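PDB 4I3F: serine hydrolase CCSP0084 from Cycloclasticus sp. P1, which probably hydrolyses esters and the carbon-carbon bonds of meta-cleavage products arising in aromatic hydrocarbon breakdown, as a serine hydrolase of the alpha/beta-hydrolase fold. Local coordinates for residues A[47-52]-A[68-73]; A[72-77]-A[292-297]. All blocks are in the same frame, centred on the assembly; numbering follows the deposited sequence. Where two conformers were deposited one is given.

Contact 1 of 2, residues A[47-52]-A[68-73]; sequences ILLLHG and PFLAEN
L70 carries the whole helical half of this contact: its CD1 meets both I47 and L49 on strand 46-50, its CD2 only I47. Both approaches are van der Waals contacts between apolar side chains. I47 CD1 lies 4.1 Å from L70 CD2 and almost as close to L70 CD1; the two side chains run roughly at right angles. L49 CD2 meets L70 CD1 at 4.1 Å, in a more slanting approach. The I47 methyl gets there because CG1 stands beside the backbone N (chi1 -54°) and the chain then continues extended. All three residues are buried, yet only 113 Å² is shared between the segments, and even the nearest CA atoms, of I47 and L70, are 8.5 Å apart: the branch ends alone bridge the gap.

I47 and L49 face the helix, whereas L48 turns to the other side of the sheet, where it packs on L77 and P79. Strands 46-50 and 75-79 are parallel neighbours, and helix 66-70 lies on the connection between them, so L70 packs inside a beta-alpha-beta crossover of the alpha/beta-hydrolase fold. The turn after strand 46-50 opens with H51-G52, a His-Gly pair that in relatives leads into the oxyanion-hole loop; the same role is probable here.

No hydrogen bond crosses between the segments; backbone bonds instead tie I47 and L49 to strand 75-79. G52 N is held by N62 OD1, and after L70 the chain turns with a backbone bond from N73 N to L70 O of 3.0 Å.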
loop_
_atom_site.group_PDB
_atom_site.type_symbol
_atom_site.label_atom_id
_atom_site.label_comp_id
_atom_site.label_asym_id
_atom_site.label_seq_id
_atom_site.Cartn_x
_atom_site.Cartn_y
_atom_site.Cartn_z
ATOM N N ILE A 47 -5.314 -12.800 -4.233
ATOM C CA ILE A 47 -4.351 -11.708 -4.133
ATOM C C ILE A 47 -4.856 -10.757 -3.056
ATOM O O ILE A 47 -6.016 -10.333 -3.093
ATOM C CB ILE A 47 -4.225 -10.911 -5.447
ATOM C CG1 ILE A 47 -3.913 -11.819 -6.635
ATOM C CG2 ILE A 47 -3.154 -9.833 -5.317
ATOM C CD1 ILE A 47 -3.989 -11.087 -7.982
ATOM N N LEU A 48 -3.993 -10.452 -2.087
ATOM C CA LEU A 48 -4.292 -9.476 -1.040
ATOM C C LEU A 48 -3.613 -8.177 -1.450
ATOM O O LEU A 48 -2.402 -8.159 -1.667
ATOM C CB LEU A 48 -3.729 -9.958 0.303
ATOM C CG LEU A 48 -3.839 -9.000 1.502
ATOM C CD1 LEU A 48 -5.297 -8.724 1.838
ATOM C CD2 LEU A 48 -3.114 -9.552 2.721
ATOM N N LEU A 49 -4.385 -7.098 -1.573
ATOM C CA LEU A 49 -3.832 -5.820 -2.023
ATOM C C LEU A 49 -3.832 -4.820 -0.878
ATOM O O LEU A 49 -4.880 -4.554 -0.276
ATOM C CB LEU A 49 -4.632 -5.258 -3.210
ATOM C CG LEU A 49 -4.566 -6.117 -4.479
ATOM C CD1 LEU A 49 -5.829 -6.950 -4.615
ATOM C CD2 LEU A 49 -4.338 -5.273 -5.721
ATOM N N LEU A 50 -2.662 -4.260 -0.588
ATOM C CA LEU A 50 -2.503 -3.361 0.559
ATOM C C LEU A 50 -2.164 -1.953 0.085
ATOM O O LEU A 50 -1.128 -1.727 -0.557
ATOM C CB LEU A 50 -1.422 -3.896 1.513
ATOM C CG LEU A 50 -1.650 -5.301 2.078
ATOM C CD1 LEU A 50 -0.543 -5.691 3.060
ATOM C CD2 LEU A 50 -3.012 -5.384 2.754
ATOM N N HIS A 51 -3.045 -1.005 0.406
ATOM C CA HIS A 51 -2.944 0.374 -0.073
ATOM C C HIS A 51 -1.853 1.210 0.620
ATOM O O HIS A 51 -1.205 0.737 1.556
ATOM C CB HIS A 51 -4.303 1.052 0.077
ATOM C CG HIS A 51 -4.699 1.313 1.497
ATOM N ND1 HIS A 51 -5.741 0.656 2.118
ATOM C CD2 HIS A 51 -4.215 2.191 2.407
ATOM C CE1 HIS A 51 -5.868 1.110 3.353
ATOM N NE2 HIS A 51 -4.953 2.037 3.554
ATOM N N GLY A 52 -1.650 2.439 0.140
ATOM C CA GLY A 52 -0.612 3.322 0.656
ATOM C C GLY A 52 -1.059 4.238 1.780
ATOM O O GLY A 52 -2.102 4.013 2.393
ATOM N N PRO A 68 -11.078 -4.872 -10.754
ATOM C CA PRO A 68 -11.887 -5.522 -11.794
ATOM C C PRO A 68 -11.031 -6.307 -12.765
ATOM O O PRO A 68 -11.459 -7.357 -13.248
ATOM C CB PRO A 68 -12.525 -4.342 -12.542
ATOM C CG PRO A 68 -12.488 -3.215 -11.597
ATOM C CD PRO A 68 -11.224 -3.403 -10.811
ATOM N N PHE A 69 -9.835 -5.799 -13.049
ATOM C CA PHE A 69 -8.953 -6.457 -13.999
ATOM C C PHE A 69 -8.452 -7.782 -13.445
ATOM O O PHE A 69 -8.558 -8.818 -14.110
ATOM C CB PHE A 69 -7.769 -5.554 -14.350
ATOM C CG PHE A 69 -6.826 -6.165 -15.342
ATOM C CD1 PHE A 69 -7.150 -6.215 -16.688
ATOM C CD2 PHE A 69 -5.620 -6.707 -14.927
ATOM C CE1 PHE A 69 -6.287 -6.787 -17.604
ATOM C CE2 PHE A 69 -4.755 -7.277 -15.842
ATOM C CZ PHE A 69 -5.083 -7.313 -17.176
ATOM N N LEU A 70 -7.905 -7.747 -12.232
ATOM C CA LEU A 70 -7.336 -8.943 -11.617
ATOM C C LEU A 70 -8.419 -9.966 -11.275
ATOM O O LEU A 70 -8.180 -11.175 -11.318
ATOM C CB LEU A 70 -6.521 -8.580 -10.382
ATOM C CG LEU A 70 -5.258 -7.757 -10.636
ATOM C CD1 LEU A 70 -4.720 -7.216 -9.323
ATOM C CD2 LEU A 70 -4.205 -8.611 -11.305
ATOM N N ALA A 71 -9.619 -9.481 -10.966
ATOM C CA ALA A 71 -10.715 -10.374 -10.591
ATOM C C ALA A 71 -11.184 -11.306 -11.704
ATOM O O ALA A 71 -11.920 -12.254 -11.432
ATOM C CB ALA A 71 -11.885 -9.593 -10.025
ATOM N N GLU A 72 -10.792 -11.047 -12.951
ATOM C CA GLU A 72 -11.115 -11.943 -14.060
ATOM C C GLU A 72 -10.479 -13.314 -13.840
ATOM O O GLU A 72 -10.937 -14.318 -14.377
ATOM C CB GLU A 72 -10.610 -11.369 -15.388
ATOM C CG GLU A 72 -11.227 -10.036 -15.806
ATOM C CD GLU A 72 -10.585 -9.475 -17.067
ATOM O OE1 GLU A 72 -9.691 -10.145 -17.628
ATOM O OE2 GLU A 72 -10.971 -8.367 -17.497
ATOM N N ASN A 73 -9.405 -13.346 -13.056
ATOM C CA ASN A 73 -8.660 -14.583 -12.868
ATOM C C ASN A 73 -8.259 -14.863 -11.423
ATOM O O ASN A 73 -7.838 -15.978 -11.092
ATOM C CB ASN A 73 -7.428 -14.586 -13.787
ATOM C CG ASN A 73 -7.803 -14.488 -15.262
ATOM O OD1 ASN A 73 -7.784 -13.407 -15.854
ATOM N ND2 ASN A 73 -8.162 -15.618 -15.855
#

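Contact 2 of 2, residues A[72-77]-A[292-297]; sequences ENYHCL and LTKLFF
Y74 thrusts its phenol end against the last turns of helix 286-298 and meets F297 there. This is the tight part of the contact. Y74 CZ lies 3.8 Å from F297 CB, and the hydroxyl atom OH of Y74 comes to 3.2 Å from the F297 carbonyl carbon, so the tyrosine abuts the backbone as well as the side chain. The two side chains approach at a slant. The F297 ring itself swings off the contact, stacks with H120 and packs on I47 of the neighbouring strand 46-50. Both Y74 and F297 are buried.

K294 borders the tyrosine ring: its CG lies at the edge, near the plane, 4.4 Å from Y74 CE2. The lysine chain leaves with CG anti to the backbone N (chi1 -179°) and stays extended as far as CE, which it carries to N73; the bend at the last torsion (chi4 -81°) then turns NZ away from the amide oxygen. On this solvent-side flank N73 is exposed and K294 partly so. N73 OD1 approaches K294 CE at 3.2 Å but stays 3.9 Å from K294 NZ; the amide oxygen therefore meets the methylene, and the ammonium is not hydrogen-bonded to it.

The polar ends are settled outside the two segments by D298, the next residue of the helix. K294 NZ forms a salt bridge to D298 OD2, while Y74 OH hydrogen-bonds to D298 OD1. One carboxylate thus ties the phenol to the lysine at the end of the C-terminal helix, and the nearby ammonium would be expected to stabilise its negative charge.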
loop_
_atom_site.group_PDB
_atom_site.type_symbol
_atom_site.label_atom_id
_atom_site.label_comp_id
_atom_site.label_asym_id
_atom_site.label_seq_id
_atom_site.Cartn_x
_atom_site.Cartn_y
_atom_site.Cartn_z
ATOM N N GLU A 72 -10.792 -11.047 -12.951
ATOM C CA GLU A 72 -11.115 -11.943 -14.060
ATOM C C GLU A 72 -10.479 -13.314 -13.840
ATOM O O GLU A 72 -10.937 -14.318 -14.377
ATOM C CB GLU A 72 -10.610 -11.369 -15.388
ATOM C CG GLU A 72 -11.227 -10.036 -15.806
ATOM C CD GLU A 72 -10.585 -9.475 -17.067
ATOM O OE1 GLU A 72 -9.691 -10.145 -17.628
ATOM O OE2 GLU A 72 -10.971 -8.367 -17.497
ATOM N N ASN A 73 -9.405 -13.346 -13.056
ATOM C CA ASN A 73 -8.660 -14.583 -12.868
ATOM C C ASN A 73 -8.259 -14.863 -11.423
ATOM O O ASN A 73 -7.838 -15.978 -11.092
ATOM C CB ASN A 73 -7.428 -14.586 -13.787
ATOM C CG ASN A 73 -7.803 -14.488 -15.262
ATOM O OD1 ASN A 73 -7.784 -13.407 -15.854
ATOM N ND2 ASN A 73 -8.162 -15.618 -15.855
ATOM N N TYR A 74 -8.396 -13.862 -10.558
ATOM C CA TYR A 74 -7.954 -13.996 -9.171
ATOM C C TYR A 74 -9.002 -13.539 -8.170
ATOM O O TYR A 74 -9.781 -12.624 -8.447
ATOM C CB TYR A 74 -6.667 -13.194 -8.933
ATOM C CG TYR A 74 -5.474 -13.762 -9.661
ATOM C CD1 TYR A 74 -4.718 -14.786 -9.099
ATOM C CD2 TYR A 74 -5.115 -13.290 -10.922
ATOM C CE1 TYR A 74 -3.639 -15.315 -9.762
ATOM C CE2 TYR A 74 -4.044 -13.819 -11.597
ATOM C CZ TYR A 74 -3.309 -14.830 -11.009
ATOM O OH TYR A 74 -2.235 -15.360 -11.678
ATOM N N HIS A 75 -9.014 -14.184 -7.004
ATOM C CA HIS A 75 -9.825 -13.738 -5.877
ATOM C C HIS A 75 -9.101 -12.590 -5.204
ATOM O O HIS A 75 -8.065 -12.789 -4.571
ATOM C CB HIS A 75 -10.020 -14.890 -4.886
ATOM C CG HIS A 75 -10.764 -14.509 -3.641
ATOM N ND1 HIS A 75 -10.788 -15.310 -2.519
ATOM C CD2 HIS A 75 -11.500 -13.413 -3.337
ATOM C CE1 HIS A 75 -11.508 -14.725 -1.577
ATOM N NE2 HIS A 75 -11.956 -13.576 -2.050
ATOM N N CYS A 76 -9.640 -11.382 -5.336
ATOM C CA CYS A 76 -8.983 -10.204 -4.780
ATOM C C CYS A 76 -9.570 -9.788 -3.442
ATOM O O CYS A 76 -10.788 -9.679 -3.303
ATOM C CB CYS A 76 -9.089 -9.036 -5.757
ATOM S SG CYS A 76 -8.208 -9.319 -7.308
ATOM N N LEU A 77 -8.692 -9.548 -2.466
ATOM C CA LEU A 77 -9.089 -8.996 -1.177
ATOM C C LEU A 77 -8.340 -7.679 -0.984
ATOM O O LEU A 77 -7.111 -7.647 -1.039
ATOM C CB LEU A 77 -8.765 -9.973 -0.041
ATOM C CG LEU A 77 -9.449 -11.336 -0.173
ATOM C CD1 LEU A 77 -8.553 -12.341 -0.882
ATOM C CD2 LEU A 77 -9.883 -11.859 1.192
ATOM N N LEU A 292 1.374 -5.980 -16.062
ATOM C CA LEU A 292 2.636 -6.481 -15.497
ATOM C C LEU A 292 2.387 -7.312 -14.245
ATOM O O LEU A 292 2.956 -8.399 -14.081
ATOM C CB LEU A 292 3.598 -5.327 -15.188
ATOM C CG LEU A 292 4.986 -5.754 -14.739
ATOM C CD1 LEU A 292 5.740 -6.391 -15.898
ATOM C CD2 LEU A 292 5.744 -4.553 -14.202
ATOM N N THR A 293 1.517 -6.800 -13.380
ATOM C CA THR A 293 1.166 -7.467 -12.127
ATOM C C THR A 293 0.484 -8.805 -12.377
ATOM O O THR A 293 0.880 -9.827 -11.796
ATOM C CB THR A 293 0.282 -6.543 -11.269
ATOM O OG1 THR A 293 1.043 -5.377 -10.915
ATOM C CG2 THR A 293 -0.199 -7.246 -9.993
ATOM N N LYS A 294 -0.530 -8.805 -13.241
ATOM C CA LYS A 294 -1.249 -10.027 -13.564
ATOM C C LYS A 294 -0.339 -11.076 -14.184
ATOM O O LYS A 294 -0.330 -12.236 -13.760
ATOM C CB LYS A 294 -2.418 -9.740 -14.510
ATOM C CG LYS A 294 -3.215 -10.993 -14.854
ATOM C CD LYS A 294 -4.139 -10.782 -16.051
ATOM C CE LYS A 294 -4.915 -12.048 -16.397
ATOM N NZ LYS A 294 -4.131 -13.026 -17.201
ATOM N N LEU A 295 0.433 -10.667 -15.190
ATOM C CA LEU A 295 1.313 -11.603 -15.874
ATOM C C LEU A 295 2.386 -12.144 -14.932
ATOM O O LEU A 295 2.817 -13.285 -15.090
ATOM C CB LEU A 295 1.948 -10.947 -17.104
ATOM C CG LEU A 295 0.963 -10.515 -18.187
ATOM C CD1 LEU A 295 1.644 -9.581 -19.171
ATOM C CD2 LEU A 295 0.355 -11.711 -18.900
ATOM N N PHE A 296 2.812 -11.339 -13.959
ATOM C CA PHE A 296 3.767 -11.832 -12.973
ATOM C C PHE A 296 3.129 -12.952 -12.141
ATOM O O PHE A 296 3.708 -14.028 -11.984
ATOM C CB PHE A 296 4.279 -10.700 -12.082
ATOM C CG PHE A 296 5.215 -11.166 -10.997
ATOM C CD1 PHE A 296 6.487 -11.631 -11.308
ATOM C CD2 PHE A 296 4.815 -11.164 -9.672
ATOM C CE1 PHE A 296 7.346 -12.071 -10.308
ATOM C CE2 PHE A 296 5.665 -11.609 -8.668
ATOM C CZ PHE A 296 6.928 -12.063 -8.980
ATOM N N PHE A 297 1.930 -12.711 -11.618
ATOM C CA PHE A 297 1.242 -13.742 -10.843
ATOM C C PHE A 297 0.888 -14.949 -11.715
ATOM O O PHE A 297 0.833 -16.085 -11.229
ATOM C CB PHE A 297 -0.009 -13.172 -10.150
ATOM C CG PHE A 297 0.295 -12.225 -9.005
ATOM C CD1 PHE A 297 1.321 -12.490 -8.106
ATOM C CD2 PHE A 297 -0.453 -11.067 -8.832
ATOM C CE1 PHE A 297 1.594 -11.610 -7.053
ATOM C CE2 PHE A 297 -0.195 -10.191 -7.786
ATOM C CZ PHE A 297 0.832 -10.466 -6.889
#

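How the contacts relate
Read from the N terminus, the chain lays down strand 46-50, passes through helices 59-63 and 66-70, and closes a short loop of 15 intervening residues at contact 1. Contact 2 starts where that one ends, on the shared residues E72 and N73, and its second half arrives 214 residues later, on helix 286-298. The two loops therefore follow one another, and neither encloses the other. The centres of contacts 1 and 2 lie about 6 Å apart. Probable backbone hydrogen bonds, I47 N to H75 O and L49 N to L77 O, both 2.8 Å, pair strands 46-50 and 75-79; F69 CE2 packs on K294 CD at 3.6 Å, joining helices 66-70 and 286-298.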